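PDB 5DOZ: JamJ from Lyngbya majuscula, which binds NADPH as an enoyl-acyl carrier protein reductase of a polyketide synthase and probably takes part in forming a cyclopropane ring. Local coordinates for residues E209-I214 with L240-L245; E234-N239 with K256-S261. All blocks are in the same frame, centred on the assembly; numbering follows the deposited sequence.

Contact 1 of 2, residues E209-I214 with L240-L245; sequences EFANEI and LDVLAL
The Phe210 ring turns an edge to Val242: CG2 of the valine lies near the ring plane, 4.3 Å from Phe210 CE1, so this is edge packing and not a contact over a face. Beyond the two segments, the same ring meets His161 edge-to-face and packs on Tyr235, Lys238 and Asn239. The setting is the parallel Rossmann sheet of the nucleotide-binding domain, in which helix 210-218 follows strand 201-204 and helix 235-242 follows strand 223-228; the contact joins these two helices. Their backbones come close, Ala211 CA lying 5.7 Å from Val242 CA, which a residue as small as alanine permits. No hydrogen bond or charge pair crosses, and all four touching residues are buried. Val242 supplies 89 of the 176 Å² buried between the segments, which makes it the central residue of the interface. Its two methyls divide the work: CG2 goes to the phenylalanine, whereas CG1, anti to the carbonyl carbon (chi1 -66°), reaches between Ala211 and Ile214. The Ile214 side chain crosses that of Val242 at about a right angle and offers two atoms, CB and CG2, each 3.8 Å from Val242 CG1. Val242 also packs on Ile226 of strand 223-228. The tightest approach is a methyl against the helix backbone, Val242 CG1 standing 3.3 Å from Ala211 CA and 3.4 Å from Ala211 O.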
# COMPACT_ATOMS: atom_id res chain seq x y z
N GLU A 209 -12.48 -2.65 -21.67
CA GLU A 209 -12.04 -2.32 -23.03
C GLU A 209 -10.57 -1.89 -23.13
O GLU A 209 -10.08 -1.61 -24.23
CB GLU A 209 -12.97 -1.25 -23.64
CG GLU A 209 -12.84 0.13 -23.01
CD GLU A 209 -13.94 1.08 -23.45
OE1 GLU A 209 -14.28 1.09 -24.65
OE2 GLU A 209 -14.46 1.83 -22.59
N PHE A 210 -9.87 -1.84 -21.99
CA PHE A 210 -8.44 -1.50 -21.97
C PHE A 210 -7.63 -2.55 -22.72
O PHE A 210 -6.60 -2.24 -23.32
CB PHE A 210 -7.91 -1.30 -20.54
CG PHE A 210 -7.89 -2.56 -19.71
CD1 PHE A 210 -6.79 -3.42 -19.74
CD2 PHE A 210 -8.98 -2.89 -18.90
CE1 PHE A 210 -6.78 -4.59 -18.99
CE2 PHE A 210 -8.97 -4.06 -18.15
CZ PHE A 210 -7.88 -4.90 -18.19
N ALA A 211 -8.11 -3.79 -22.68
CA ALA A 211 -7.44 -4.93 -23.31
C ALA A 211 -7.26 -4.73 -24.82
O ALA A 211 -6.16 -4.91 -25.34
CB ALA A 211 -8.21 -6.22 -23.03
N ASN A 212 -8.35 -4.36 -25.49
CA ASN A 212 -8.31 -4.11 -26.93
C ASN A 212 -7.45 -2.91 -27.31
O ASN A 212 -6.72 -2.95 -28.30
CB ASN A 212 -9.73 -3.94 -27.49
CG ASN A 212 -10.49 -5.25 -27.53
OD1 ASN A 212 -9.90 -6.34 -27.46
ND2 ASN A 212 -11.81 -5.16 -27.66
N GLU A 213 -7.53 -1.86 -26.50
CA GLU A 213 -6.72 -0.65 -26.68
C GLU A 213 -5.23 -0.97 -26.56
O GLU A 213 -4.42 -0.49 -27.35
CB GLU A 213 -7.13 0.42 -25.66
CG GLU A 213 -8.55 0.95 -25.86
CD GLU A 213 -9.11 1.69 -24.65
OE1 GLU A 213 -8.64 1.45 -23.52
OE2 GLU A 213 -10.03 2.51 -24.83
N ILE A 214 -4.87 -1.79 -25.58
CA ILE A 214 -3.47 -2.17 -25.37
C ILE A 214 -2.94 -3.00 -26.55
O ILE A 214 -1.85 -2.74 -27.05
CB ILE A 214 -3.24 -2.83 -24.00
CG1 ILE A 214 -3.24 -1.75 -22.91
CG2 ILE A 214 -1.94 -3.63 -23.99
CD1 ILE A 214 -3.05 -2.24 -21.48
N LEU A 240 -4.80 -11.20 -18.51
CA LEU A 240 -4.04 -12.26 -19.18
C LEU A 240 -3.91 -12.01 -20.68
O LEU A 240 -2.85 -12.26 -21.26
CB LEU A 240 -4.67 -13.64 -18.93
CG LEU A 240 -4.78 -14.17 -17.50
CD1 LEU A 240 -5.35 -15.58 -17.52
CD2 LEU A 240 -3.45 -14.16 -16.77
N ASP A 241 -4.97 -11.51 -21.31
CA ASP A 241 -4.97 -11.22 -22.75
C ASP A 241 -3.93 -10.18 -23.16
O ASP A 241 -3.31 -10.30 -24.22
CB ASP A 241 -6.36 -10.78 -23.23
CG ASP A 241 -7.42 -11.86 -23.05
OD1 ASP A 241 -7.08 -12.98 -22.62
OD2 ASP A 241 -8.60 -11.57 -23.34
N VAL A 242 -3.74 -9.16 -22.32
CA VAL A 242 -2.78 -8.09 -22.63
C VAL A 242 -1.36 -8.42 -22.19
O VAL A 242 -0.42 -7.68 -22.49
CB VAL A 242 -3.20 -6.72 -22.04
CG1 VAL A 242 -4.47 -6.22 -22.71
CG2 VAL A 242 -3.39 -6.77 -20.53
N LEU A 243 -1.20 -9.54 -21.48
CA LEU A 243 0.10 -9.96 -20.99
C LEU A 243 0.89 -10.65 -22.11
O LEU A 243 0.39 -11.59 -22.74
CB LEU A 243 -0.09 -10.89 -19.78
CG LEU A 243 0.93 -11.02 -18.65
CD1 LEU A 243 1.58 -9.69 -18.26
CD2 LEU A 243 0.24 -11.63 -17.44
N ALA A 244 2.10 -10.16 -22.36
CA ALA A 244 2.97 -10.68 -23.41
C ALA A 244 3.41 -12.12 -23.13
O ALA A 244 3.12 -12.67 -22.06
CB ALA A 244 4.19 -9.78 -23.58
N LEU A 245 4.12 -12.72 -24.08
CA LEU A 245 4.67 -14.05 -23.89
C LEU A 245 5.74 -13.98 -22.80
O LEU A 245 6.63 -13.13 -22.86
CB LEU A 245 5.23 -14.63 -25.19
CG LEU A 245 5.60 -16.12 -25.20
CD1 LEU A 245 4.36 -17.00 -25.09
CD2 LEU A 245 6.40 -16.48 -26.45

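Contact 2 of 2, residues E234-N239 with K256-S261; sequences EYIQKN and KIWSHS
Ile236 lies along one face of the Trp258 indole and touches both of its rings. Its CG2 methyl stands 3.6 Å from the centroid of the six-membered ring of Trp258 and 15° off the ring normal, the geometry of a CH-pi contact. The other branch serves the five-membered ring, with Ile236 CD1 3.5 Å from Trp258 CD1. Both reaches follow from the torsions: CG2 is anti to the backbone N, and CG1 (chi1 -67°) continues to CD1 in extended form. Gln237 meets the indole at its rim, OE1 lying in the ring plane 3.8 Å from Trp258 CH2, with the amide turned 72° from the ring. An oxygen there faces the probably slightly positive C-H edge, at a distance that implies a weak attraction at most. With an alanine in place of Trp258, the Ile236 CG2 and CD1 methyls would probably lose the surface they lie on, and a gap would be likely to open beside the helix. One step outward, a weak hydrogen bond from Gln237 NE2 to Asp241 OD1 may limit the turning of the amide, and a salt bridge one turn apart links Lys238 NZ to Glu234 OE1 at 3.3 Å. The backbone of Trp258 is tied to the sheet, Trp258 O accepting a hydrogen bond from Tyr272 OH. Helix 235-242 leads from strand 223-228 to strand 247-251, and the loop carrying Trp258 leaves that strand for helix 260-266, while Ile257 packs on Tyr272 and Pro274 of strand 271-274 at one edge of the sheet.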
# COMPACT_ATOMS: atom_id res chain seq x y z
N GLU A 234 -14.66 -9.84 -15.38
CA GLU A 234 -13.73 -10.55 -16.25
C GLU A 234 -12.37 -9.84 -16.32
O GLU A 234 -11.65 -9.98 -17.31
CB GLU A 234 -14.34 -10.74 -17.65
CG GLU A 234 -15.58 -11.63 -17.69
CD GLU A 234 -16.28 -11.67 -19.04
OE1 GLU A 234 -15.59 -11.75 -20.08
OE2 GLU A 234 -17.53 -11.63 -19.06
N TYR A 235 -12.03 -9.10 -15.26
CA TYR A 235 -10.78 -8.32 -15.20
C TYR A 235 -9.51 -9.16 -15.24
O TYR A 235 -8.52 -8.75 -15.86
CB TYR A 235 -10.76 -7.41 -13.97
CG TYR A 235 -11.37 -6.04 -14.20
CD1 TYR A 235 -12.73 -5.82 -14.01
CD2 TYR A 235 -10.58 -4.97 -14.61
CE1 TYR A 235 -13.29 -4.57 -14.22
CE2 TYR A 235 -11.13 -3.71 -14.81
CZ TYR A 235 -12.49 -3.52 -14.62
OH TYR A 235 -13.05 -2.28 -14.82
N ILE A 236 -9.50 -10.31 -14.57
CA ILE A 236 -8.32 -11.16 -14.56
C ILE A 236 -8.03 -11.75 -15.95
O ILE A 236 -6.89 -11.73 -16.41
CB ILE A 236 -8.37 -12.26 -13.47
CG1 ILE A 236 -8.30 -11.60 -12.08
CG2 ILE A 236 -7.24 -13.25 -13.66
CD1 ILE A 236 -8.57 -12.53 -10.91
N GLN A 237 -9.08 -12.25 -16.61
CA GLN A 237 -8.96 -12.81 -17.96
C GLN A 237 -8.49 -11.75 -18.96
O GLN A 237 -7.66 -12.03 -19.82
CB GLN A 237 -10.28 -13.44 -18.41
CG GLN A 237 -10.23 -14.13 -19.77
CD GLN A 237 -9.32 -15.35 -19.77
OE1 GLN A 237 -9.69 -16.42 -19.27
NE2 GLN A 237 -8.12 -15.20 -20.33
N LYS A 238 -9.03 -10.53 -18.83
CA LYS A 238 -8.63 -9.41 -19.68
C LYS A 238 -7.17 -9.04 -19.47
O LYS A 238 -6.47 -8.71 -20.42
CB LYS A 238 -9.53 -8.19 -19.45
CG LYS A 238 -10.96 -8.34 -19.97
CD LYS A 238 -11.01 -8.65 -21.46
CE LYS A 238 -12.44 -8.77 -21.96
NZ LYS A 238 -13.24 -9.80 -21.24
N ASN A 239 -6.72 -9.10 -18.21
CA ASN A 239 -5.30 -8.89 -17.90
C ASN A 239 -4.40 -9.93 -18.57
O ASN A 239 -3.37 -9.59 -19.13
CB ASN A 239 -5.07 -8.88 -16.38
CG ASN A 239 -5.59 -7.62 -15.70
OD1 ASN A 239 -5.75 -6.58 -16.34
ND2 ASN A 239 -5.84 -7.72 -14.41
N LYS A 256 -10.41 -12.88 -3.61
CA LYS A 256 -10.92 -13.65 -4.75
C LYS A 256 -9.95 -13.68 -5.93
O LYS A 256 -10.28 -13.25 -7.04
CB LYS A 256 -12.30 -13.12 -5.19
CG LYS A 256 -13.35 -13.08 -4.09
CD LYS A 256 -13.89 -14.46 -3.74
CE LYS A 256 -14.96 -14.37 -2.66
NZ LYS A 256 -15.46 -15.71 -2.25
N ILE A 257 -8.74 -14.18 -5.68
CA ILE A 257 -7.72 -14.30 -6.72
C ILE A 257 -7.63 -15.73 -7.29
O ILE A 257 -8.02 -16.69 -6.63
CB ILE A 257 -6.33 -13.82 -6.24
CG1 ILE A 257 -5.81 -14.70 -5.08
CG2 ILE A 257 -6.37 -12.35 -5.85
CD1 ILE A 257 -4.31 -14.69 -4.91
N TRP A 258 -7.12 -15.84 -8.51
CA TRP A 258 -6.88 -17.13 -9.15
C TRP A 258 -5.69 -17.83 -8.51
O TRP A 258 -4.75 -17.17 -8.05
CB TRP A 258 -6.64 -16.94 -10.65
CG TRP A 258 -7.86 -16.56 -11.45
CD1 TRP A 258 -9.03 -16.02 -10.98
CD2 TRP A 258 -8.01 -16.66 -12.87
NE1 TRP A 258 -9.90 -15.79 -12.02
CE2 TRP A 258 -9.30 -16.18 -13.19
CE3 TRP A 258 -7.19 -17.12 -13.91
CZ2 TRP A 258 -9.78 -16.14 -14.51
CZ3 TRP A 258 -7.67 -17.08 -15.21
CH2 TRP A 258 -8.96 -16.59 -15.50
N SER A 259 -5.72 -19.16 -8.47
CA SER A 259 -4.62 -19.95 -7.93
C SER A 259 -3.57 -20.20 -9.02
O SER A 259 -3.79 -19.86 -10.18
CB SER A 259 -5.13 -21.27 -7.34
OG SER A 259 -5.85 -22.02 -8.29
N HIS A 260 -2.44 -20.79 -8.63
CA HIS A 260 -1.33 -21.00 -9.57
C HIS A 260 -1.63 -21.91 -10.77
O HIS A 260 -1.14 -21.65 -11.87
CB HIS A 260 -0.07 -21.47 -8.84
CG HIS A 260 0.87 -20.35 -8.50
ND1 HIS A 260 0.97 -19.81 -7.24
CD2 HIS A 260 1.76 -19.68 -9.28
CE1 HIS A 260 1.87 -18.85 -7.25
NE2 HIS A 260 2.37 -18.75 -8.47
N SER A 261 -2.43 -22.95 -10.56
CA SER A 261 -2.79 -23.87 -11.64
C SER A 261 -3.87 -23.28 -12.55
O SER A 261 -3.88 -23.53 -13.76
CB SER A 261 -3.22 -25.23 -11.10
OG SER A 261 -4.32 -25.11 -10.21

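How the contacts relate
Contacts 1 and 2 have centres 13 Å apart and share helix 235-242, contact 2 using its start and contact 1 its end. Along the chain the segments alternate: 209-214, 234-239, 240-245, 256-261. The shared helix thus meets helix 210-218 through one contact and the loop before helix 260-266 through the other, tying together connections of the parallel sheet whose strand order is 3-2-1-4-5-6. The two also touch directly, for example Leu240 CD1 3.6 Å from Trp258 CZ3. Bound NADPH lies about 9 Å from the Phe210 side chain and about 11 Å from that of Lys256, so both contacts belong to the cofactor-binding domain, but neither of these side chains touches the cofactor.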